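Local coordinates for erythromycin dehydratase (Saccharopolyspora erythraea, PDB 3EL6), which probably catalyses dehydration of a 3-hydroxyacyl chain, held on an acyl carrier protein, as one domain of the polyketide synthase that builds the erythromycin macrolide core, at residues P38-A42 against F54-L58; R128-H134 against Q149-L155; Q168-E172 against V210-V214; D180-D184 against F197-R201; D277-L281 against T293-V299. All coordinates share one frame; numbering follows the deposited sequence.

Interaction 1 (P38-A42 against F54-L58); sequences PLLLA and FTGRL
L41 and A42 both direct their amide nitrogens at the carbonyl oxygen of T55. The bond from L41 N to T55 O is short (2.6 Å), whereas A42 N reaches the same oxygen only weakly, at 3.4 Å. T55 N returns a bond to A42 O of 2.9 Å, and further along R57 N meets L39 O at 3.0 Å. Between these bonds sits G56, with its CA 3.8 Å from L40 CA; having no side chain, it accepts the L39 carbonyl pressed directly against its CA. The side chains part to two sides. On one, L41 lays CD1 over the rim of the R57 guanidinium, 3.6 Å from NH1. R57 starts with CG anti to its backbone N (chi1 -167°) and bends at chi3, which swings the flat group under that methyl. Its charged end is held mainly by S28 O of the second subunit, whose A29 packs on both L41 and R57. On the other side, L39 meets the end of L58, CD1 to CD1, and L40 CD1 comes obliquely to the F54 ring, 4.3 Å from its CD2. These apolar chains suit a surface turned to helix 79-93, where L39 touches V81, L40 touches L85 and F54 touches A89. The arrangement is a classic beta bulge in an antiparallel hairpin, here near one end of the strand order of a hotdog fold whose strands curl round a central helix.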
# COMPACT_ATOMS: atom_id res chain seq x y z
N PRO A 38 12.07 14.80 2.18
CA PRO A 38 11.89 15.43 3.51
C PRO A 38 10.49 15.31 4.15
O PRO A 38 10.39 15.33 5.39
CB PRO A 38 12.16 16.92 3.24
CG PRO A 38 13.00 16.94 2.01
CD PRO A 38 12.61 15.73 1.17
N LEU A 39 9.43 15.24 3.33
CA LEU A 39 8.06 15.18 3.85
C LEU A 39 7.54 13.73 3.98
O LEU A 39 6.49 13.50 4.58
CB LEU A 39 7.10 16.10 3.07
CG LEU A 39 7.62 17.51 2.85
CD1 LEU A 39 6.61 18.32 2.00
CD2 LEU A 39 7.90 18.22 4.20
N LEU A 40 8.29 12.77 3.51
CA LEU A 40 7.81 11.39 3.51
C LEU A 40 8.45 10.59 4.63
O LEU A 40 9.56 10.93 5.09
CB LEU A 40 8.05 10.67 2.18
CG LEU A 40 7.23 11.30 1.06
CD1 LEU A 40 7.54 10.55 -0.25
CD2 LEU A 40 5.70 11.29 1.44
N LEU A 41 7.74 9.55 5.05
CA LEU A 41 8.17 8.74 6.17
C LEU A 41 8.47 7.31 5.73
O LEU A 41 9.55 6.78 6.04
CB LEU A 41 7.05 8.73 7.23
CG LEU A 41 6.80 10.08 7.93
CD1 LEU A 41 5.43 10.03 8.65
CD2 LEU A 41 7.98 10.39 8.84
N ALA A 42 7.54 6.68 5.02
CA ALA A 42 7.76 5.33 4.57
C ALA A 42 7.15 5.13 3.19
O ALA A 42 6.21 5.87 2.80
CB ALA A 42 7.06 4.37 5.51
N PHE A 54 2.72 5.66 -0.21
CA PHE A 54 3.73 6.53 0.46
C PHE A 54 3.06 7.25 1.59
O PHE A 54 1.94 7.77 1.39
CB PHE A 54 4.27 7.59 -0.56
CG PHE A 54 4.91 6.97 -1.77
CD1 PHE A 54 4.16 6.69 -2.93
CD2 PHE A 54 6.30 6.66 -1.75
CE1 PHE A 54 4.76 6.08 -4.06
CE2 PHE A 54 6.90 6.05 -2.90
CZ PHE A 54 6.13 5.78 -4.04
N THR A 55 3.70 7.32 2.77
CA THR A 55 3.11 8.14 3.84
C THR A 55 4.09 9.24 4.31
O THR A 55 5.30 9.07 4.20
CB THR A 55 2.48 7.29 4.94
OG1 THR A 55 1.75 6.19 4.30
CG2 THR A 55 1.46 8.12 5.85
N GLY A 56 3.54 10.36 4.72
CA GLY A 56 4.37 11.49 5.19
C GLY A 56 3.56 12.40 6.09
O GLY A 56 2.41 12.09 6.47
N ARG A 57 4.13 13.55 6.44
CA ARG A 57 3.53 14.41 7.44
C ARG A 57 4.10 15.76 7.17
O ARG A 57 5.26 15.83 6.82
CB ARG A 57 3.96 13.94 8.81
CG ARG A 57 3.17 14.54 9.96
CD ARG A 57 3.42 13.71 11.30
NE ARG A 57 2.76 12.38 11.28
CZ ARG A 57 3.31 11.20 11.61
NH1 ARG A 57 4.58 11.12 12.01
NH2 ARG A 57 2.60 10.08 11.53
N LEU A 58 3.27 16.78 7.27
CA LEU A 58 3.65 18.19 7.08
C LEU A 58 3.36 18.88 8.41
O LEU A 58 2.31 18.64 9.01
CB LEU A 58 2.69 18.84 6.08
CG LEU A 58 3.24 19.13 4.70
CD1 LEU A 58 4.33 18.15 4.37
CD2 LEU A 58 2.13 19.08 3.71

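Interaction 2 (R128-H134 against Q149-L155); sequences RRTIDVH and QHATGTL
R129 to V133 pair antiparallel with L155 to A151, the short strands running at 150° to one another, until V133 O accepts from both H150 N (2.8 Å) and A151 N (3.2 Å) in a classic beta bulge that shifts the register by one. Polar side chains gather on one face. D132 and T152 lie side by side, and T152 OG1, anti to its backbone N (chi1 -172°), donates to D132 OD1 at 2.7 Å, almost in line with the carboxylate C-O bond. T130 and T154 share a water, 2.8 Å from T130 OG1 and 2.6 Å from T154 OG1. Next to the bulge, Q149 CG stands over one face of the H134 ring, 4.3 Å from its centroid, with the amide nearly perpendicular to the imidazole. The opposite face is apolar: I131 CG2 meets L155 CG at 4.1 Å, and V133 packs CB to CB with A151. G153, across from I131, lets that isoleucine methyl rest on its backbone. This aliphatic face lies on helix 79-93, where I131 touches A86 and A89. Strand 114-123 flanks the hairpin beside 129-137, and strand 97-103 flanks it beside 148-156.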
# COMPACT_ATOMS: atom_id res chain seq x y z
N ARG A 128 0.93 3.91 -18.09
CA ARG A 128 0.70 5.03 -17.17
C ARG A 128 0.03 4.54 -15.89
O ARG A 128 -0.63 3.46 -15.89
CB ARG A 128 -0.17 6.11 -17.84
CG ARG A 128 0.60 6.75 -19.02
CD ARG A 128 -0.25 7.77 -19.69
NE ARG A 128 -1.42 7.08 -20.16
CZ ARG A 128 -2.20 7.53 -21.14
NH1 ARG A 128 -1.90 8.69 -21.73
NH2 ARG A 128 -3.27 6.80 -21.51
N ARG A 129 0.19 5.30 -14.80
CA ARG A 129 -0.48 4.94 -13.57
C ARG A 129 -1.22 6.14 -12.97
O ARG A 129 -0.78 7.29 -13.12
CB ARG A 129 0.52 4.43 -12.52
CG ARG A 129 1.40 3.27 -12.95
CD ARG A 129 2.41 2.89 -11.83
NE ARG A 129 3.31 1.85 -12.27
CZ ARG A 129 3.09 0.54 -12.05
NH1 ARG A 129 2.02 0.12 -11.35
NH2 ARG A 129 3.93 -0.36 -12.51
N THR A 130 -2.31 5.86 -12.25
CA THR A 130 -3.00 6.89 -11.49
C THR A 130 -2.30 7.14 -10.18
O THR A 130 -1.84 6.21 -9.49
CB THR A 130 -4.49 6.51 -11.28
OG1 THR A 130 -5.14 6.45 -12.56
CG2 THR A 130 -5.16 7.56 -10.37
N ILE A 131 -2.24 8.40 -9.77
CA ILE A 131 -1.76 8.69 -8.44
C ILE A 131 -2.86 9.51 -7.71
O ILE A 131 -3.47 10.43 -8.27
CB ILE A 131 -0.40 9.52 -8.49
CG1 ILE A 131 0.06 9.89 -7.08
CG2 ILE A 131 -0.60 10.73 -9.40
CD1 ILE A 131 1.56 10.26 -7.00
N ASP A 132 -3.13 9.14 -6.48
CA ASP A 132 -4.10 9.86 -5.65
C ASP A 132 -3.39 10.46 -4.48
O ASP A 132 -2.47 9.85 -3.90
CB ASP A 132 -5.21 8.91 -5.16
CG ASP A 132 -6.12 8.47 -6.29
OD1 ASP A 132 -6.59 9.32 -7.10
OD2 ASP A 132 -6.34 7.24 -6.41
N VAL A 133 -3.81 11.65 -4.05
CA VAL A 133 -3.17 12.20 -2.89
C VAL A 133 -4.21 12.54 -1.83
O VAL A 133 -5.14 13.28 -2.13
CB VAL A 133 -2.35 13.50 -3.24
CG1 VAL A 133 -1.56 13.96 -2.00
CG2 VAL A 133 -1.43 13.20 -4.46
N HIS A 134 -4.01 12.04 -0.63
CA HIS A 134 -4.94 12.27 0.49
C HIS A 134 -4.21 12.93 1.63
O HIS A 134 -2.99 12.77 1.81
CB HIS A 134 -5.59 10.94 0.99
CG HIS A 134 -6.61 10.35 0.04
ND1 HIS A 134 -6.24 9.67 -1.10
CD2 HIS A 134 -7.97 10.31 0.07
CE1 HIS A 134 -7.33 9.28 -1.76
NE2 HIS A 134 -8.39 9.67 -1.07
N GLN A 149 -9.53 13.47 0.09
CA GLN A 149 -8.75 13.50 -1.15
C GLN A 149 -8.42 14.94 -1.54
O GLN A 149 -9.32 15.78 -1.55
CB GLN A 149 -9.51 12.88 -2.31
CG GLN A 149 -8.64 12.82 -3.55
CD GLN A 149 -9.25 12.05 -4.64
OE1 GLN A 149 -9.47 12.57 -5.74
NE2 GLN A 149 -9.52 10.79 -4.38
N HIS A 150 -7.14 15.24 -1.82
CA HIS A 150 -6.79 16.62 -2.20
C HIS A 150 -6.31 16.76 -3.65
O HIS A 150 -6.40 17.85 -4.23
CB HIS A 150 -5.75 17.22 -1.25
CG HIS A 150 -6.34 17.61 0.06
ND1 HIS A 150 -6.90 18.85 0.28
CD2 HIS A 150 -6.53 16.90 1.20
CE1 HIS A 150 -7.41 18.89 1.50
NE2 HIS A 150 -7.20 17.72 2.08
N ALA A 151 -5.81 15.66 -4.23
CA ALA A 151 -5.35 15.73 -5.63
C ALA A 151 -5.44 14.35 -6.27
O ALA A 151 -5.38 13.35 -5.57
CB ALA A 151 -3.93 16.21 -5.69
N THR A 152 -5.46 14.34 -7.60
CA THR A 152 -5.37 13.10 -8.34
C THR A 152 -4.76 13.40 -9.69
O THR A 152 -4.92 14.50 -10.24
CB THR A 152 -6.77 12.45 -8.54
OG1 THR A 152 -6.59 11.14 -9.10
CG2 THR A 152 -7.61 13.29 -9.48
N GLY A 153 -4.04 12.44 -10.23
CA GLY A 153 -3.40 12.67 -11.53
C GLY A 153 -2.89 11.37 -12.13
O GLY A 153 -3.34 10.27 -11.75
N THR A 154 -1.92 11.51 -13.03
CA THR A 154 -1.41 10.41 -13.83
C THR A 154 0.09 10.55 -13.97
O THR A 154 0.58 11.67 -14.23
CB THR A 154 -2.10 10.47 -15.24
OG1 THR A 154 -3.52 10.32 -15.08
CG2 THR A 154 -1.55 9.36 -16.19
N LEU A 155 0.83 9.46 -13.76
CA LEU A 155 2.27 9.42 -13.89
C LEU A 155 2.56 8.74 -15.21
O LEU A 155 1.87 7.75 -15.59
CB LEU A 155 2.90 8.53 -12.78
CG LEU A 155 2.64 9.14 -11.34
CD1 LEU A 155 3.19 8.09 -10.38
CD2 LEU A 155 3.43 10.49 -11.27
O HOH W 1 -5.34 8.81 -13.96

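Interaction 3 (Q168-E172 against V210-V214); sequences QWPPE and VYAEV
P171 and Y211 form the dense part of this contact. The proline comes from the direction opposite to the tyrosine and lays its ring over one face of the phenol, CD standing 3.5 Å from the ring centroid in a CH-pi contact and CG only 3.2 Å from Y211 CE1. A proline is well placed here, because its compact ring, with slightly polarised CD hydrogens, suits an aromatic face. W169 meets the same phenol differently: its CZ3 lies at the edge, in the plane of the tyrosine ring, while CH2 reaches Y211 CB at 3.8 Å. The peptide between W169 and P170 is cis, a sharp bend consistent with the indole and the P171 ring both reaching Y211. In the double hotdog fold this loop belongs to the long connection from strand 148-156 to strand 175-176, and here it rests on the outer side of the second hotdog's sheet. A212 points away from it, and V214 packs on helix 227-235 behind. The looser side is polar and more open to solvent. There W169 NE1 donates to E213 OE2 at 3.0 Å, a bent bond (143° at the hydrogen) to the anti lone pair, with indole and carboxylate nearly coplanar, 14° apart. The indole edge also lies by the backbone, CZ2 being 3.4 Å from A212 O. R268 adds a cation-pi contact to W169, W204 brings its ring up steeply inclined, and a sulfate ion, probably from the crystallisation liquor, lies about 4 Å from the W169 side chain.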
# COMPACT_ATOMS: atom_id res chain seq x y z
N GLN A 168 20.74 35.13 -25.27
CA GLN A 168 20.96 36.21 -24.31
C GLN A 168 19.86 36.17 -23.23
O GLN A 168 18.70 35.95 -23.57
CB GLN A 168 20.93 37.57 -25.05
CG GLN A 168 21.05 38.79 -24.16
CD GLN A 168 21.04 40.11 -24.95
OE1 GLN A 168 20.58 41.15 -24.47
NE2 GLN A 168 21.52 40.04 -26.18
N TRP A 169 20.20 36.43 -21.97
CA TRP A 169 19.21 36.40 -20.86
C TRP A 169 19.05 37.75 -20.12
O TRP A 169 20.02 38.25 -19.62
CB TRP A 169 19.65 35.36 -19.81
CG TRP A 169 18.75 35.40 -18.56
CD1 TRP A 169 19.01 36.01 -17.35
CD2 TRP A 169 17.43 34.84 -18.46
NE1 TRP A 169 17.89 35.84 -16.49
CE2 TRP A 169 16.93 35.13 -17.16
CE3 TRP A 169 16.64 34.08 -19.34
CZ2 TRP A 169 15.68 34.69 -16.73
CZ3 TRP A 169 15.39 33.64 -18.91
CH2 TRP A 169 14.92 33.96 -17.61
N PRO A 170 17.85 38.34 -20.07
CA PRO A 170 16.68 37.90 -20.82
C PRO A 170 16.89 38.17 -22.32
O PRO A 170 17.89 38.78 -22.71
CB PRO A 170 15.59 38.81 -20.30
CG PRO A 170 16.37 40.14 -20.00
CD PRO A 170 17.66 39.67 -19.45
N PRO A 171 15.93 37.76 -23.16
CA PRO A 171 16.10 38.01 -24.60
C PRO A 171 16.29 39.51 -24.90
O PRO A 171 15.89 40.37 -24.10
CB PRO A 171 14.77 37.55 -25.19
CG PRO A 171 14.34 36.44 -24.23
CD PRO A 171 14.71 36.96 -22.87
N GLU A 172 16.84 39.82 -26.09
CA GLU A 172 17.19 41.20 -26.48
C GLU A 172 16.13 42.29 -26.27
O GLU A 172 16.45 43.36 -25.71
CB GLU A 172 17.73 41.23 -27.93
CG GLU A 172 19.24 40.84 -28.00
CD GLU A 172 19.79 40.57 -29.42
OE1 GLU A 172 19.69 41.45 -30.32
OE2 GLU A 172 20.36 39.46 -29.64
N VAL A 210 6.93 36.06 -20.10
CA VAL A 210 7.52 36.59 -18.88
C VAL A 210 8.78 35.79 -18.63
O VAL A 210 8.76 34.56 -18.78
CB VAL A 210 6.53 36.39 -17.70
CG1 VAL A 210 7.22 36.67 -16.35
CG2 VAL A 210 5.27 37.24 -17.89
N TYR A 211 9.89 36.45 -18.25
CA TYR A 211 11.15 35.80 -17.99
C TYR A 211 11.42 36.12 -16.51
O TYR A 211 11.19 37.28 -16.11
CB TYR A 211 12.24 36.42 -18.85
CG TYR A 211 11.90 36.28 -20.31
CD1 TYR A 211 12.42 35.23 -21.06
CD2 TYR A 211 10.96 37.11 -20.89
CE1 TYR A 211 12.04 35.06 -22.41
CE2 TYR A 211 10.56 36.94 -22.23
CZ TYR A 211 11.11 35.93 -22.96
OH TYR A 211 10.69 35.79 -24.27
N ALA A 212 11.90 35.17 -15.71
CA ALA A 212 12.12 35.57 -14.28
C ALA A 212 13.32 34.81 -13.75
O ALA A 212 13.60 33.72 -14.22
CB ALA A 212 10.86 35.29 -13.43
N GLU A 213 14.04 35.37 -12.77
CA GLU A 213 15.06 34.65 -12.03
C GLU A 213 14.37 34.34 -10.70
O GLU A 213 13.81 35.24 -10.08
CB GLU A 213 16.26 35.57 -11.78
CG GLU A 213 17.12 35.72 -13.07
CD GLU A 213 18.25 36.72 -12.91
OE1 GLU A 213 18.40 37.33 -11.80
OE2 GLU A 213 18.97 36.90 -13.93
N VAL A 214 14.45 33.08 -10.27
CA VAL A 214 13.70 32.65 -9.09
C VAL A 214 14.69 31.82 -8.28
O VAL A 214 15.35 30.97 -8.82
CB VAL A 214 12.51 31.81 -9.52
CG1 VAL A 214 11.84 31.32 -8.28
CG2 VAL A 214 11.51 32.63 -10.36

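Interaction 4 (D180-D184 against F197-R201); sequences DDHYD and FQALR
Y183 OH has two hydrogen-bond partners: L200 N, which donates to it at 3.3 Å along a nearly straight line (163° at the hydrogen), and Q235 OE1. The phenol is held flat between two neighbours. Q198 slides past it the opposite way, placing CG over the ring centre 3.8 Å from the centroid, with its amide only 14° from the ring plane; H182 CD2 covers the opposite face. A glutamine does this well, since its extended methylene chain can pack on an aromatic face while its polar end, through NE2, bonds to Y193 O. Q198 is also the centre of an inverse gamma turn, and its CA lies 3.4 Å from Y183 CZ. L200 packs beside the hydroxyl, its CG 3.4 Å from Y183 OH and its CD1 3.7 Å from H182 NE2. H182 has CG anti to its backbone N (chi1 176°), which lets its imidazole reach both the leucine and the tyrosine face. Q235, whose NE2 bonds to F197 O, ends helix 227-235. The contact thus ties the start of helix 182-188 to that helix and to the beginning of strand 200-206, which strand 209-215 adjoins.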
# COMPACT_ATOMS: atom_id res chain seq x y z
N ASP A 180 9.05 46.06 -7.13
CA ASP A 180 9.08 46.69 -5.81
C ASP A 180 7.85 46.48 -4.93
O ASP A 180 7.97 46.05 -3.77
CB ASP A 180 9.51 48.16 -5.95
CG ASP A 180 10.62 48.31 -6.96
OD1 ASP A 180 10.35 48.62 -8.15
OD2 ASP A 180 11.78 48.02 -6.56
N ASP A 181 6.67 46.77 -5.42
CA ASP A 181 5.54 46.52 -4.52
C ASP A 181 4.76 45.28 -4.95
O ASP A 181 3.56 45.18 -4.71
CB ASP A 181 4.62 47.73 -4.47
CG ASP A 181 4.27 48.23 -5.85
OD1 ASP A 181 3.83 47.38 -6.68
OD2 ASP A 181 4.48 49.47 -6.10
N HIS A 182 5.44 44.36 -5.61
CA HIS A 182 4.76 43.14 -6.09
C HIS A 182 4.09 42.41 -4.92
O HIS A 182 2.91 42.13 -4.98
CB HIS A 182 5.75 42.21 -6.82
CG HIS A 182 5.12 40.92 -7.25
ND1 HIS A 182 4.28 40.82 -8.33
CD2 HIS A 182 5.16 39.68 -6.69
CE1 HIS A 182 3.85 39.57 -8.45
NE2 HIS A 182 4.38 38.85 -7.47
N TYR A 183 4.85 42.11 -3.87
CA TYR A 183 4.34 41.29 -2.75
C TYR A 183 3.40 42.09 -1.85
O TYR A 183 2.44 41.55 -1.28
CB TYR A 183 5.49 40.61 -1.97
CG TYR A 183 6.12 39.49 -2.78
CD1 TYR A 183 5.41 38.29 -3.02
CD2 TYR A 183 7.38 39.65 -3.38
CE1 TYR A 183 5.96 37.27 -3.81
CE2 TYR A 183 7.94 38.63 -4.19
CZ TYR A 183 7.22 37.44 -4.38
OH TYR A 183 7.76 36.47 -5.14
N ASP A 184 3.68 43.40 -1.76
CA ASP A 184 2.78 44.33 -1.06
C ASP A 184 1.42 44.34 -1.72
O ASP A 184 0.39 44.16 -1.07
CB ASP A 184 3.35 45.75 -1.03
CG ASP A 184 4.60 45.87 -0.18
OD1 ASP A 184 4.71 45.13 0.83
OD2 ASP A 184 5.49 46.71 -0.51
N PHE A 197 8.73 32.80 0.62
CA PHE A 197 8.06 32.68 -0.67
C PHE A 197 8.28 33.86 -1.61
O PHE A 197 7.79 33.82 -2.75
CB PHE A 197 6.55 32.53 -0.47
CG PHE A 197 6.15 31.12 -0.12
CD1 PHE A 197 5.73 30.23 -1.11
CD2 PHE A 197 6.23 30.66 1.18
CE1 PHE A 197 5.38 28.89 -0.80
CE2 PHE A 197 5.89 29.32 1.51
CZ PHE A 197 5.46 28.44 0.51
N GLN A 198 9.01 34.89 -1.14
CA GLN A 198 9.24 36.07 -1.97
C GLN A 198 10.44 35.78 -2.87
O GLN A 198 11.47 36.47 -2.83
CB GLN A 198 9.44 37.27 -1.05
CG GLN A 198 8.19 37.54 -0.28
CD GLN A 198 8.32 38.71 0.66
OE1 GLN A 198 9.32 39.44 0.60
NE2 GLN A 198 7.35 38.88 1.55
N ALA A 199 10.29 34.80 -3.75
CA ALA A 199 11.44 34.23 -4.44
C ALA A 199 11.58 34.72 -5.89
O ALA A 199 12.48 34.29 -6.58
CB ALA A 199 11.36 32.67 -4.43
N LEU A 200 10.68 35.59 -6.34
CA LEU A 200 10.88 36.26 -7.66
C LEU A 200 11.98 37.32 -7.47
O LEU A 200 11.77 38.27 -6.72
CB LEU A 200 9.57 36.91 -8.10
CG LEU A 200 8.45 35.94 -8.45
CD1 LEU A 200 7.14 36.76 -8.71
CD2 LEU A 200 8.76 35.16 -9.72
N ARG A 201 13.16 37.08 -8.01
CA ARG A 201 14.33 37.96 -7.73
C ARG A 201 14.46 39.05 -8.85
O ARG A 201 14.97 40.17 -8.61
CB ARG A 201 15.61 37.15 -7.66
CG ARG A 201 15.64 36.04 -6.58
CD ARG A 201 15.50 36.59 -5.11
NE ARG A 201 15.16 35.44 -4.24
CZ ARG A 201 14.70 35.52 -3.01
NH1 ARG A 201 14.68 36.69 -2.37
NH2 ARG A 201 14.30 34.40 -2.38

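Interaction 5 (D277-L281 against T293-V299); sequences DAMAL and TVDSLVV
L281 sets CG beside its backbone N (chi1 -66°), whereas L297 sets its own anti to N (chi1 -153°), and from these different starts their CD1 methyls meet at 4.2 Å. V294 joins them, CB to CB with L281 at 4.0 Å. Branched aliphatic residues suit this face, which is turned inward: L281 also touches V233 and L297 touches A234, both on helix 227-235. The backbones that carry them are antiparallel. L297 N bonds to M279 O at 2.8 Å, V299 N to D277 O at 2.9 Å, and L281 and V294 exchange a bond each way. This is a hairpin of the second hotdog, whose sheet wraps that helix, but the pairing is not regular. The register slips between M279 and L281, and the longer strand turns a corner at D295. D295 and S296 both face N255 on strand 251-259, a classic beta bulge, and S296 OG is hydrogen-bonded to N255 OD1. Two alanines fit close to the partner strand: A278 CB lies 3.9 Å from V298 CG2, and A280 CB comes to 3.3 Å from D295 O, a fit suited to a methyl. At the exposed end, D277 CB lies beside V299 O.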
# COMPACT_ATOMS: atom_id res chain seq x y z
N ASP A 277 -6.55 31.05 -19.25
CA ASP A 277 -6.21 30.87 -17.86
C ASP A 277 -4.99 29.97 -17.67
O ASP A 277 -4.82 29.41 -16.60
CB ASP A 277 -7.39 30.29 -17.07
CG ASP A 277 -8.65 31.13 -17.16
OD1 ASP A 277 -8.60 32.31 -16.75
OD2 ASP A 277 -9.70 30.60 -17.61
N ALA A 278 -4.14 29.84 -18.70
CA ALA A 278 -2.98 28.91 -18.58
C ALA A 278 -1.69 29.48 -19.18
O ALA A 278 -1.76 30.27 -20.12
CB ALA A 278 -3.32 27.57 -19.24
N MET A 279 -0.53 29.07 -18.67
CA MET A 279 0.74 29.34 -19.31
C MET A 279 1.60 28.12 -19.26
O MET A 279 1.44 27.30 -18.34
CB MET A 279 1.52 30.48 -18.60
CG MET A 279 0.74 31.83 -18.53
SD MET A 279 1.79 33.23 -17.97
CE MET A 279 2.77 33.54 -19.48
N ALA A 280 2.52 28.01 -20.22
CA ALA A 280 3.52 26.93 -20.28
C ALA A 280 4.75 27.43 -19.58
O ALA A 280 5.02 28.62 -19.59
CB ALA A 280 3.88 26.63 -21.70
N LEU A 281 5.51 26.55 -18.96
CA LEU A 281 6.69 27.01 -18.25
C LEU A 281 7.90 26.27 -18.71
O LEU A 281 7.90 25.05 -18.89
CB LEU A 281 6.49 26.79 -16.73
CG LEU A 281 5.43 27.60 -16.02
CD1 LEU A 281 5.11 27.09 -14.60
CD2 LEU A 281 5.91 29.09 -15.91
N THR A 293 9.94 21.30 -17.34
CA THR A 293 8.92 21.92 -18.18
C THR A 293 7.54 21.60 -17.68
O THR A 293 7.35 20.59 -16.97
CB THR A 293 9.01 21.46 -19.65
OG1 THR A 293 8.78 20.04 -19.74
CG2 THR A 293 10.39 21.75 -20.23
N VAL A 294 6.58 22.47 -18.00
CA VAL A 294 5.20 22.29 -17.66
C VAL A 294 4.45 22.71 -18.91
O VAL A 294 4.57 23.88 -19.41
CB VAL A 294 4.73 23.20 -16.47
CG1 VAL A 294 3.15 23.09 -16.26
CG2 VAL A 294 5.54 22.94 -15.18
N ASP A 295 3.75 21.76 -19.52
CA ASP A 295 3.05 22.10 -20.78
C ASP A 295 1.98 23.16 -20.57
O ASP A 295 1.84 24.10 -21.39
CB ASP A 295 2.43 20.85 -21.42
CG ASP A 295 3.44 20.01 -22.17
OD1 ASP A 295 4.67 20.31 -22.18
OD2 ASP A 295 3.00 18.99 -22.79
N SER A 296 1.20 23.04 -19.50
CA SER A 296 0.33 24.14 -19.06
C SER A 296 0.01 24.06 -17.59
O SER A 296 -0.26 22.97 -17.06
CB SER A 296 -1.01 24.23 -19.82
OG SER A 296 -1.56 22.95 -19.95
N LEU A 297 0.06 25.24 -16.96
CA LEU A 297 -0.33 25.41 -15.59
C LEU A 297 -1.59 26.24 -15.70
O LEU A 297 -1.56 27.35 -16.28
CB LEU A 297 0.72 26.27 -14.87
CG LEU A 297 0.87 26.06 -13.37
CD1 LEU A 297 1.39 27.29 -12.64
CD2 LEU A 297 -0.33 25.42 -12.71
N VAL A 298 -2.68 25.76 -15.14
CA VAL A 298 -3.98 26.43 -15.28
C VAL A 298 -4.43 26.97 -13.96
O VAL A 298 -4.34 26.29 -12.91
CB VAL A 298 -5.06 25.43 -15.75
CG1 VAL A 298 -6.37 26.18 -16.03
CG2 VAL A 298 -4.59 24.72 -16.95
N VAL A 299 -4.94 28.20 -13.98
CA VAL A 299 -5.47 28.80 -12.78
C VAL A 299 -6.99 28.89 -12.87
O VAL A 299 -7.57 28.97 -13.94
CB VAL A 299 -4.84 30.19 -12.51
CG1 VAL A 299 -3.30 30.08 -12.38
CG2 VAL A 299 -5.21 31.14 -13.66

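In the fold
The five contacts divide between the two hotdogs of the chain. Interactions 1 and 2, with centres 16 Å apart, are hairpins packed on helix 79-93, linked through strand 114-123, which lies between them. Interactions 4 and 5 pack on helix 227-235, while 3 lies on the outer side of that sheet, its strand reaching the helix through V214. Interactions 3 and 4 touch directly: E213 O and R201 N, 2.8 Å apart, probably hydrogen-bond between strands 209-215 and 200-206. Interaction 5 comes within about 5 Å of interaction 3 at the nearest atoms, across strand 266-273. Interaction 1, which reaches the second subunit, is 35 Å from interaction 3, centre to centre; a sulfate lies beside the latter.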